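Local coordinates for protein SYE1 (PDB 4AWT) that binds flavin mononucleotide and, as in other Old Yellow Enzyme relatives, probably reduces activated carbon-carbon double bonds with electrons from a nicotinamide cofactor, at residues A96-W102 with F175-H181; W83-T87 with E172-D176. The protein carries 1 engineered substitution. One frame throughout, in Å; residues are numbered along the deposited sequence. Where two conformers were deposited one is given.

Interaction 1: residues A96-W102 with F175-H181. With FMN (flavin mononucleotide), chain B.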
ATOM      1  N   ALA A  96      10.073  12.749   1.013  1.00  8.58           N
ATOM      2  CA  ALA A  96      10.261  11.452   1.677  1.00  8.39           C
ATOM      3  C   ALA A  96       9.507  10.388   0.910  1.00  6.63           C
ATOM      4  O   ALA A  96       8.433  10.639   0.379  1.00  6.96           O
ATOM      5  CB  ALA A  96       9.751  11.504   3.110  1.00 10.68           C
ATOM      6  N   ILE A  97      10.078   9.174   0.875  1.00  6.37           N
ATOM      7  CA  ILE A  97       9.437   8.093   0.154  1.00  5.77           C
ATOM      8  C   ILE A  97       9.582   6.784   0.936  1.00  5.66           C
ATOM      9  O   ILE A  97      10.680   6.418   1.374  1.00  6.47           O
ATOM     10  CB  ILE A  97       9.961   7.981  -1.270  1.00  6.47           C
ATOM     11  CG1 ILE A  97       9.218   6.879  -2.040  1.00  6.91           C
ATOM     12  CG2 ILE A  97      11.466   7.821  -1.366  1.00  8.13           C
ATOM     13  CD1 ILE A  97       9.448   6.867  -3.545  1.00  9.44           C
ATOM     14  N   PHE A  98       8.450   6.109   1.106  1.00  5.46           N
ATOM     15  CA  PHE A  98       8.386   4.795   1.744  1.00  5.29           C
ATOM     16  C   PHE A  98       8.079   3.747   0.691  1.00  5.35           C
ATOM     17  O   PHE A  98       7.330   4.016  -0.249  1.00  6.82           O
ATOM     18  CB  PHE A  98       7.326   4.743   2.838  1.00  5.57           C
ATOM     19  CG  PHE A  98       7.727   5.286   4.199  1.00  5.68           C
ATOM     20  CD1 PHE A  98       8.565   6.381   4.360  1.00  6.29           C
ATOM     21  CD2 PHE A  98       7.225   4.675   5.346  1.00  5.97           C
ATOM     22  CE1 PHE A  98       8.893   6.845   5.624  1.00  6.84           C
ATOM     23  CE2 PHE A  98       7.555   5.145   6.610  1.00  6.79           C
ATOM     24  CZ  PHE A  98       8.376   6.229   6.752  1.00  6.80           C
ATOM     25  N   ALA A  99       8.618   2.539   0.857  1.00  5.10           N
ATOM     26  CA  ALA A  99       8.336   1.421  -0.018  1.00  5.09           C
ATOM     27  C   ALA A  99       7.177   0.602   0.534  1.00  4.71           C
ATOM     28  O   ALA A  99       7.253   0.162   1.679  1.00  5.38           O
ATOM     29  CB  ALA A  99       9.537   0.494  -0.154  1.00  5.86           C
ATOM     30  N   GLN A 100       6.148   0.347  -0.267  1.00  4.99           N
ATOM     31  CA  GLN A 100       5.040  -0.491   0.185  1.00  4.76           C
ATOM     32  C   GLN A 100       5.370  -1.961  -0.064  1.00  4.82           C
ATOM     33  O   GLN A 100       5.337  -2.446  -1.179  1.00  5.82           O
ATOM     34  CB  GLN A 100       3.713  -0.140  -0.468  1.00  5.11           C
ATOM     35  CG  GLN A 100       2.622  -0.962   0.212  1.00  5.43           C
ATOM     36  CD  GLN A 100       1.290  -0.870  -0.444  1.00  4.99           C
ATOM     37  OE1 GLN A 100       1.122  -1.250  -1.619  1.00  5.49           O
ATOM     38  NE2 GLN A 100       0.286  -0.427   0.301  1.00  5.21           N
ATOM     39  N   LEU A 101       5.692  -2.691   1.020  1.00  5.10           N
ATOM     40  CA  LEU A 101       6.052  -4.103   0.909  1.00  4.96           C
ATOM     41  C   LEU A 101       4.795  -4.937   0.734  1.00  4.93           C
ATOM     42  O   LEU A 101       3.877  -4.874   1.560  1.00  5.37           O
ATOM     43  CB  LEU A 101       6.815  -4.542   2.144  1.00  5.35           C
ATOM     44  CG  LEU A 101       8.039  -3.723   2.503  1.00  5.75           C
ATOM     45  CD1 LEU A 101       8.741  -4.353   3.707  1.00  6.78           C
ATOM     46  CD2 LEU A 101       9.001  -3.581   1.336  1.00  6.98           C
ATOM     47  N   TRP A 102       4.782  -5.746  -0.328  1.00  5.17           N
ATOM     48  CA  TRP A 102       3.561  -6.405  -0.777  1.00  5.13           C
ATOM     49  C   TRP A 102       3.700  -7.932  -0.774  1.00  5.23           C
ATOM     50  O   TRP A 102       4.641  -8.481  -1.351  1.00  5.72           O
ATOM     51  CB  TRP A 102       3.213  -5.969  -2.196  1.00  5.86           C
ATOM     52  CG  TRP A 102       1.772  -6.006  -2.566  1.00  5.53           C
ATOM     53  CD1 TRP A 102       0.667  -6.273  -1.818  1.00  5.75           C
ATOM     54  CD2 TRP A 102       1.300  -5.658  -3.869  1.00  5.86           C
ATOM     55  NE1 TRP A 102      -0.466  -6.102  -2.579  1.00  6.06           N
ATOM     56  CE2 TRP A 102      -0.103  -5.706  -3.826  1.00  6.19           C
ATOM     57  CE3 TRP A 102       1.939  -5.275  -5.055  1.00  6.24           C
ATOM     58  CZ2 TRP A 102      -0.873  -5.373  -4.942  1.00  7.59           C
ATOM     59  CZ3 TRP A 102       1.151  -4.941  -6.136  1.00  7.28           C
ATOM     60  CH2 TRP A 102      -0.193  -4.992  -6.077  1.00  8.03           C
ATOM     61  N   PHE A 175      15.111   4.065   0.448  1.00  6.38           N
ATOM     62  CA  PHE A 175      13.834   4.508   0.989  1.00  6.17           C
ATOM     63  C   PHE A 175      13.995   5.034   2.398  1.00  6.33           C
ATOM     64  O   PHE A 175      14.865   4.601   3.156  1.00  7.17           O
ATOM     65  CB  PHE A 175      12.802   3.366   0.981  1.00  6.23           C
ATOM     66  CG  PHE A 175      12.307   2.990  -0.396  1.00  5.83           C
ATOM     67  CD1 PHE A 175      11.258   3.702  -0.962  1.00  5.89           C
ATOM     68  CD2 PHE A 175      12.835   1.944  -1.101  1.00  6.03           C
ATOM     69  CE1 PHE A 175      10.748   3.353  -2.208  1.00  6.44           C
ATOM     70  CE2 PHE A 175      12.310   1.575  -2.344  1.00  6.25           C
ATOM     71  CZ  PHE A 175      11.263   2.281  -2.882  1.00  6.51           C
ATOM     72  N   ASP A 176      13.103   5.948   2.780  1.00  6.05           N
ATOM     73  CA  ASP A 176      13.063   6.463   4.122  1.00  6.44           C
ATOM     74  C   ASP A 176      12.355   5.563   5.108  1.00  6.08           C
ATOM     75  O   ASP A 176      12.493   5.741   6.319  1.00  7.58           O
ATOM     76  CB  ASP A 176      12.399   7.855   4.090  1.00  6.84           C
ATOM     77  CG  ASP A 176      13.188   8.803   3.217  1.00  7.66           C
ATOM     78  OD1 ASP A 176      14.332   9.094   3.581  1.00 11.41           O
ATOM     79  OD2 ASP A 176      12.654   9.210   2.162  1.00  8.61           O
ATOM     80  N   GLY A 177      11.606   4.625   4.626  1.00  5.85           N
ATOM     81  CA  GLY A 177      10.829   3.710   5.448  1.00  6.02           C
ATOM     82  C   GLY A 177      10.095   2.744   4.568  1.00  5.21           C
ATOM     83  O   GLY A 177      10.239   2.757   3.330  1.00  5.62           O
ATOM     84  N   ILE A 178       9.294   1.887   5.208  1.00  5.22           N
ATOM     85  CA  ILE A 178       8.441   0.959   4.509  1.00  5.21           C
ATOM     86  C   ILE A 178       7.011   1.096   5.020  1.00  4.98           C
ATOM     87  O   ILE A 178       6.795   1.456   6.171  1.00  5.45           O
ATOM     88  CB  ILE A 178       8.933  -0.501   4.604  1.00  5.54           C
ATOM     89  CG1 ILE A 178       8.842  -1.096   6.004  1.00  6.14           C
ATOM     90  CG2 ILE A 178      10.338  -0.582   4.046  1.00  6.22           C
ATOM     91  CD1 ILE A 178       7.526  -1.722   6.400  1.00  6.95           C
ATOM     92  N   GLU A 179       6.073   0.745   4.155  1.00  5.05           N
ATOM     93  CA  GLU A 179       4.679   0.585   4.515  1.00  5.07           C
ATOM     94  C   GLU A 179       4.334  -0.866   4.317  1.00  5.09           C
ATOM     95  O   GLU A 179       4.476  -1.429   3.219  1.00  5.75           O
ATOM     96  CB  GLU A 179       3.760   1.443   3.646  1.00  5.18           C
ATOM     97  CG  GLU A 179       2.305   1.333   4.077  1.00  5.44           C
ATOM     98  CD  GLU A 179       1.364   2.153   3.213  1.00  5.00           C
ATOM     99  OE1 GLU A 179       1.285   3.398   3.482  1.00  5.35           O
ATOM    100  OE2 GLU A 179       0.731   1.595   2.306  1.00  5.64           O
ATOM    101  N   LEU A 180       3.838  -1.524   5.373  1.00  5.11           N
ATOM    102  CA  LEU A 180       3.348  -2.890   5.232  1.00  5.10           C
ATOM    103  C   LEU A 180       1.953  -2.863   4.650  1.00  4.88           C
ATOM    104  O   LEU A 180       1.029  -2.324   5.254  1.00  5.51           O
ATOM    105  CB  LEU A 180       3.318  -3.548   6.596  1.00  5.63           C
ATOM    106  CG  LEU A 180       2.756  -4.966   6.633  1.00  6.13           C
ATOM    107  CD1 LEU A 180       3.595  -5.897   5.748  1.00  6.92           C
ATOM    108  CD2 LEU A 180       2.681  -5.465   8.065  1.00  7.50           C
ATOM    109  N   HIS A 181       1.767  -3.481   3.485  1.00  5.13           N
ATOM    110  CA  HIS A 181       0.424  -3.573   2.900  1.00  5.12           C
ATOM    111  C   HIS A 181      -0.320  -4.692   3.639  1.00  5.44           C
ATOM    112  O   HIS A 181      -0.131  -5.869   3.328  1.00  6.71           O
ATOM    113  CB  HIS A 181       0.470  -3.852   1.416  1.00  5.32           C
ATOM    114  CG  HIS A 181      -0.826  -3.582   0.722  1.00  5.33           C
ATOM    115  ND1 HIS A 181      -1.984  -3.401   1.392  1.00  6.43           N
ATOM    116  CD2 HIS A 181      -1.034  -3.403  -0.612  1.00  5.83           C
ATOM    117  CE1 HIS A 181      -2.895  -3.137   0.475  1.00  6.67           C
ATOM    118  NE2 HIS A 181      -2.369  -3.115  -0.732  1.00  6.05           N
TER
HETATM  119  N1  FMN B 500      -3.300   0.603  -2.877  1.00  5.18           N
HETATM  120  C2  FMN B 500      -2.270  -0.009  -2.305  1.00  5.20           C
HETATM  121  O2  FMN B 500      -2.179  -0.134  -1.054  1.00  5.40           O
HETATM  122  N3  FMN B 500      -1.249  -0.533  -3.086  1.00  5.40           N
HETATM  123  C4  FMN B 500      -1.241  -0.452  -4.468  1.00  5.30           C
HETATM  124  O4  FMN B 500      -0.225  -0.860  -5.092  1.00  6.06           O
HETATM  125  C4A FMN B 500      -2.380   0.093  -5.056  1.00  5.42           C
HETATM  126  N5  FMN B 500      -2.507   0.132  -6.443  1.00  6.04           N
HETATM  127  C5A FMN B 500      -3.442   1.055  -6.986  1.00  5.73           C
HETATM  128  C6  FMN B 500      -3.426   1.331  -8.330  1.00  6.52           C
HETATM  129  C7  FMN B 500      -4.318   2.264  -8.911  1.00  6.70           C
HETATM  130  C7M FMN B 500      -4.155   2.605 -10.373  1.00  8.76           C
HETATM  131  C8  FMN B 500      -5.244   2.856  -8.106  1.00  6.42           C
HETATM  132  C8M FMN B 500      -6.216   3.890  -8.638  1.00  8.28           C
HETATM  133  C9  FMN B 500      -5.279   2.570  -6.726  1.00  6.03           C
HETATM  134  C9A FMN B 500      -4.374   1.677  -6.148  1.00  5.63           C
HETATM  135  N10 FMN B 500      -4.365   1.435  -4.759  1.00  5.60           N
HETATM  136  C10 FMN B 500      -3.332   0.698  -4.211  1.00  5.36           C
HETATM  137  C1' FMN B 500      -5.314   2.147  -3.898  1.00  5.53           C
HETATM  138  C2' FMN B 500      -4.937   3.621  -3.659  1.00  5.16           C
HETATM  139  O2' FMN B 500      -3.781   3.718  -2.846  1.00  5.37           O
HETATM  140  C3' FMN B 500      -6.030   4.392  -2.944  1.00  5.38           C
HETATM  141  O3' FMN B 500      -6.226   3.930  -1.616  1.00  5.56           O
HETATM  142  C4' FMN B 500      -7.388   4.416  -3.668  1.00  5.69           C
HETATM  143  O4' FMN B 500      -7.240   4.670  -5.057  1.00  5.99           O
HETATM  144  C5' FMN B 500      -8.378   5.360  -3.015  1.00  5.87           C
HETATM  145  O5' FMN B 500      -7.917   6.721  -3.062  1.00  5.68           O
HETATM  146  P   FMN B 500      -8.483   7.714  -4.203  1.00  5.71           P
HETATM  147  O1P FMN B 500      -7.947   7.205  -5.518  1.00  5.88           O
HETATM  148  O2P FMN B 500      -9.993   7.659  -4.143  1.00  6.22           O
HETATM  149  O3P FMN B 500      -7.903   9.049  -3.806  1.00  5.95           O
HETATM  150  O   HOH W   1       2.084  -6.866   2.140  1.00  5.97           O

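Interaction 2: residues W83-T87 with E172-D176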
ATOM      1  N   TRP A  83      15.082   0.642  -7.724  1.00  6.25           N
ATOM      2  CA  TRP A  83      14.456   1.496  -6.728  1.00  6.09           C
ATOM      3  C   TRP A  83      15.381   2.612  -6.272  1.00  6.14           C
ATOM      4  O   TRP A  83      14.893   3.698  -5.985  1.00  6.57           O
ATOM      5  CB  TRP A  83      13.907   0.692  -5.572  1.00  6.21           C
ATOM      6  CG  TRP A  83      12.589   0.043  -5.767  1.00  6.01           C
ATOM      7  CD1 TRP A  83      12.277  -1.275  -5.565  1.00  6.50           C
ATOM      8  CD2 TRP A  83      11.357   0.683  -6.129  1.00  5.86           C
ATOM      9  NE1 TRP A  83      10.960  -1.502  -5.772  1.00  6.64           N
ATOM     10  CE2 TRP A  83      10.356  -0.310  -6.116  1.00  6.15           C
ATOM     11  CE3 TRP A  83      10.986   1.993  -6.435  1.00  6.10           C
ATOM     12  CZ2 TRP A  83       9.023  -0.028  -6.427  1.00  6.94           C
ATOM     13  CZ3 TRP A  83       9.670   2.269  -6.733  1.00  6.35           C
ATOM     14  CH2 TRP A  83       8.706   1.264  -6.730  1.00  6.51           C
ATOM     15  N   ARG A  84      16.682   2.366  -6.200  1.00  6.78           N
ATOM     16  CA  ARG A  84      17.603   3.422  -5.801  1.00  7.07           C
ATOM     17  C   ARG A  84      17.538   4.582  -6.774  1.00  7.57           C
ATOM     18  O   ARG A  84      17.661   5.737  -6.361  1.00  8.38           O
ATOM     19  CB  ARG A  84      19.042   2.852  -5.761  1.00  7.61           C
ATOM     20  CG  ARG A  84      20.092   3.912  -5.395  1.00  8.38           C
ATOM     21  CD  ARG A  84      19.936   4.419  -3.972  1.00 10.76           C
ATOM     22  NE  ARG A  84      20.924   5.378  -3.523  1.00 12.40           N
ATOM     23  CZ  ARG A  84      22.135   5.031  -3.117  1.00 14.34           C
ATOM     24  NH1 ARG A  84      22.528   3.768  -3.110  1.00 15.35           N
ATOM     25  NH2 ARG A  84      22.973   5.994  -2.727  1.00 17.95           N
ATOM     26  N   ILE A  85      17.378   4.329  -8.064  1.00  7.68           N
ATOM     27  CA  ILE A  85      17.296   5.489  -8.959  0.60  8.59           C
ATOM     28  C   ILE A  85      16.033   6.280  -8.655  1.00  7.24           C
ATOM     29  O   ILE A  85      16.056   7.507  -8.682  1.00  8.19           O
ATOM     30  CB  ILE A  85      17.389   5.024 -10.406  0.60  9.16           C
ATOM     31  CG1 ILE A  85      18.708   4.309 -10.702  0.60 10.53           C
ATOM     32  CG2 ILE A  85      17.172   6.200 -11.357  0.60 10.34           C
ATOM     33  CD1 ILE A  85      18.608   3.592 -12.021  0.60 16.88           C
ATOM     34  N   VAL A  86      14.923   5.597  -8.348  1.00  6.83           N
ATOM     35  CA  VAL A  86      13.696   6.293  -7.942  1.00  6.30           C
ATOM     36  C   VAL A  86      13.936   7.114  -6.706  1.00  6.24           C
ATOM     37  O   VAL A  86      13.543   8.300  -6.649  1.00  6.76           O
ATOM     38  CB  VAL A  86      12.559   5.288  -7.746  1.00  6.31           C
ATOM     39  CG1 VAL A  86      11.336   6.004  -7.166  1.00  6.74           C
ATOM     40  CG2 VAL A  86      12.209   4.561  -9.008  1.00  6.85           C
ATOM     41  N   THR A  87      14.482   6.533  -5.648  1.00  6.50           N
ATOM     42  CA  THR A  87      14.628   7.271  -4.413  1.00  6.82           C
ATOM     43  C   THR A  87      15.612   8.413  -4.576  1.00  6.86           C
ATOM     44  O   THR A  87      15.402   9.466  -3.970  1.00  7.85           O
ATOM     45  CB  THR A  87      14.963   6.382  -3.201  1.00  7.14           C
ATOM     46  OG1 THR A  87      16.322   5.952  -3.346  1.00  7.70           O
ATOM     47  CG2 THR A  87      14.016   5.239  -3.030  1.00  7.35           C
ATOM     48  N   GLU A 172      18.448  -0.357   1.746  1.00  7.25           N
ATOM     49  CA  GLU A 172      19.583  -0.362   0.824  1.00  7.86           C
ATOM     50  C   GLU A 172      19.264   0.422  -0.443  1.00  7.43           C
ATOM     51  O   GLU A 172      20.156   1.034  -1.035  1.00  8.77           O
ATOM     52  CB  GLU A 172      19.945  -1.805   0.444  1.00  9.08           C
ATOM     53  CG  GLU A 172      21.198  -1.940  -0.400  1.00 15.73           C
ATOM     54  CD  GLU A 172      21.600  -3.341  -0.816  1.00 30.36           C
ATOM     55  OE1 GLU A 172      21.054  -4.315  -0.335  1.00 37.73           O
ATOM     56  OE2 GLU A 172      22.564  -3.324  -1.602  1.00 52.33           O
ATOM     57  N   ALA A 173      17.997   0.421  -0.865  1.00  6.76           N
ATOM     58  CA  ALA A 173      17.514   1.169  -2.011  1.00  7.16           C
ATOM     59  C   ALA A 173      17.315   2.653  -1.711  1.00  7.29           C
ATOM     60  O   ALA A 173      16.942   3.393  -2.622  1.00  8.23           O
ATOM     61  CB  ALA A 173      16.241   0.601  -2.522  1.00  7.48           C
ATOM     62  N   GLY A 174      17.544   3.084  -0.485  1.00  7.07           N
ATOM     63  CA  GLY A 174      17.440   4.487  -0.125  1.00  7.27           C
ATOM     64  C   GLY A 174      16.066   4.967   0.243  1.00  6.82           C
ATOM     65  O   GLY A 174      15.857   6.165   0.358  1.00  8.10           O
ATOM     66  N   PHE A 175      15.111   4.065   0.448  1.00  6.38           N
ATOM     67  CA  PHE A 175      13.834   4.508   0.989  1.00  6.17           C
ATOM     68  C   PHE A 175      13.995   5.034   2.398  1.00  6.33           C
ATOM     69  O   PHE A 175      14.865   4.601   3.156  1.00  7.17           O
ATOM     70  CB  PHE A 175      12.802   3.366   0.981  1.00  6.23           C
ATOM     71  CG  PHE A 175      12.307   2.990  -0.396  1.00  5.83           C
ATOM     72  CD1 PHE A 175      11.258   3.702  -0.962  1.00  5.89           C
ATOM     73  CD2 PHE A 175      12.835   1.944  -1.101  1.00  6.03           C
ATOM     74  CE1 PHE A 175      10.748   3.353  -2.208  1.00  6.44           C
ATOM     75  CE2 PHE A 175      12.310   1.575  -2.344  1.00  6.25           C
ATOM     76  CZ  PHE A 175      11.263   2.281  -2.882  1.00  6.51           C
ATOM     77  N   ASP A 176      13.103   5.948   2.780  1.00  6.05           N
ATOM     78  CA  ASP A 176      13.063   6.463   4.122  1.00  6.44           C
ATOM     79  C   ASP A 176      12.355   5.563   5.108  1.00  6.08           C
ATOM     80  O   ASP A 176      12.493   5.741   6.319  1.00  7.58           O
ATOM     81  CB  ASP A 176      12.399   7.855   4.090  1.00  6.84           C
ATOM     82  CG  ASP A 176      13.188   8.803   3.217  1.00  7.66           C
ATOM     83  OD1 ASP A 176      14.332   9.094   3.581  1.00 11.41           O
ATOM     84  OD2 ASP A 176      12.654   9.210   2.162  1.00  8.61           O
TER
HETATM   85  O   HOH W   2      21.200   1.364  -3.554  1.00 11.84           O

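Interaction 1: residues A96-W102 with F175-H181
The amide of Gln100 is gripped across the strand pair and by the flavin at once. Its NE2 donates to Glu179 OE2 at 2.9 Å and to FMN O2 at 2.8 Å, using both of its protons, while OE1 accepts from FMN N3 at 2.9 Å. A carboxamide suits the place because it offers a donor and an acceptor side by side to the N3-H and O2 edge of the pyrimidine. Glu179, whose other oxygen is held by Tyr266 and His268, probably helps to orient the amide, in the manner of a second-shell residue; the carboxylate stands 59° from the amide plane. Both side chains reach inward in extended form, CG anti to the backbone N (chi1 -173° and -177°).

The His181 ring lies under the amide, with Gln100 NE2 3.3 Å above its plane toward the rim, and His181 NE2 comes to 3.0 Å from FMN O2. Trp102 runs alongside, its pyrrole ring nearly parallel to the imidazole but slid off it.

Backbone bonds join the strands in parallel: Ala99 N to Gly177 O, Glu179 N to Ala99 O, Leu101 N to Glu179 O and His181 N to Leu101 O. At the start, Asp176 is held twice by Ile97: Ile97 N donates to the anti lone pair of Asp176 OD2, and Ile97 O receives the Asp176 N-H. His91 also binds that OD2.

Packing completes the seam. Gly177 CA sits 3.5 Å from the centroid of the Phe98 ring, which can lie flat here because glycine has no side chain. Ala99, small but not bare, sets its one methyl, CB, over the centre of the Phe175 face, and Leu101 crosses Ile178. Gln100 and His181, on adjacent parallel strands, contribute to the FMN pocket at the C-terminal side of the barrel, as in other members of this FMN-binding TIM-barrel family.

Interaction 2: residues W83-T87 with E172-D176
Thr87 OG1 donates a hydrogen bond to Ala173 O at 2.7 Å, in the plane of that carbonyl, and so fastens helix 77-92 to the loop 172-176. With chi1 at 72°, the hydroxyl lies between the backbone N and carbonyl carbon, leaving CG2 to settle 3.7 Å from the centroid of the Phe175 ring, over its face. Threonine suits the site because one branch is polar and the other apolar.

Phe175 in turn directs an edge at the face of Trp83, one turn before Thr87, in an offset edge-to-face pair, the planes at 64°; Phe175 CZ comes within 3.6 Å of Trp83 CE3. Trp83 CB rests on Ala173 CB at 3.8 Å, the small alanine letting the helix approach closely. Ala173 O also receives a CH...O contact from Arg84 CA, at 3.2 Å.

What presents this carbonyl is a Schellman motif ending helix 153-172: Gly174 takes a positive phi of 86°, a conformation that favours glycine, and turns the chain toward strand 177-181. The contact thus sets outer helix 77-92 of the TIM barrel against the turn that links helix 153-172 to strand 177-181.

Farther out, a water bridges Arg84 NH1 and Glu172 O, lying in the guanidinium plane, and Arg84 NE forms a salt bridge with Glu88 on its own helix. The indole is positioned by Thr59, whose OG1 accepts a hydrogen bond from Trp83 NE1, and is packed by Met41 and Tyr45 of helix 39-46.

In the fold
After the first two barrel strands, 20-22 and 53-60, the chain reaches helix 77-92, which supplies 83-87, and then strand 96-102, which supplies the first side of interaction 1. It returns through helix 153-172 to the loop 172-176 and strand 177-181. Interaction 2 closes a loop with 84 residues between its segments, interaction 1 one with 72. The loops are staggered and cross: interaction 2 starts and ends a little earlier, and the second segments overlap at Phe175 and Asp176. Ile97 CG2 meets Thr87 CG2 at 4.0 Å where they touch. Together they tie helix 77-92 and strand 96-102 to the turn and strand 177-181 that follow helix 153-172.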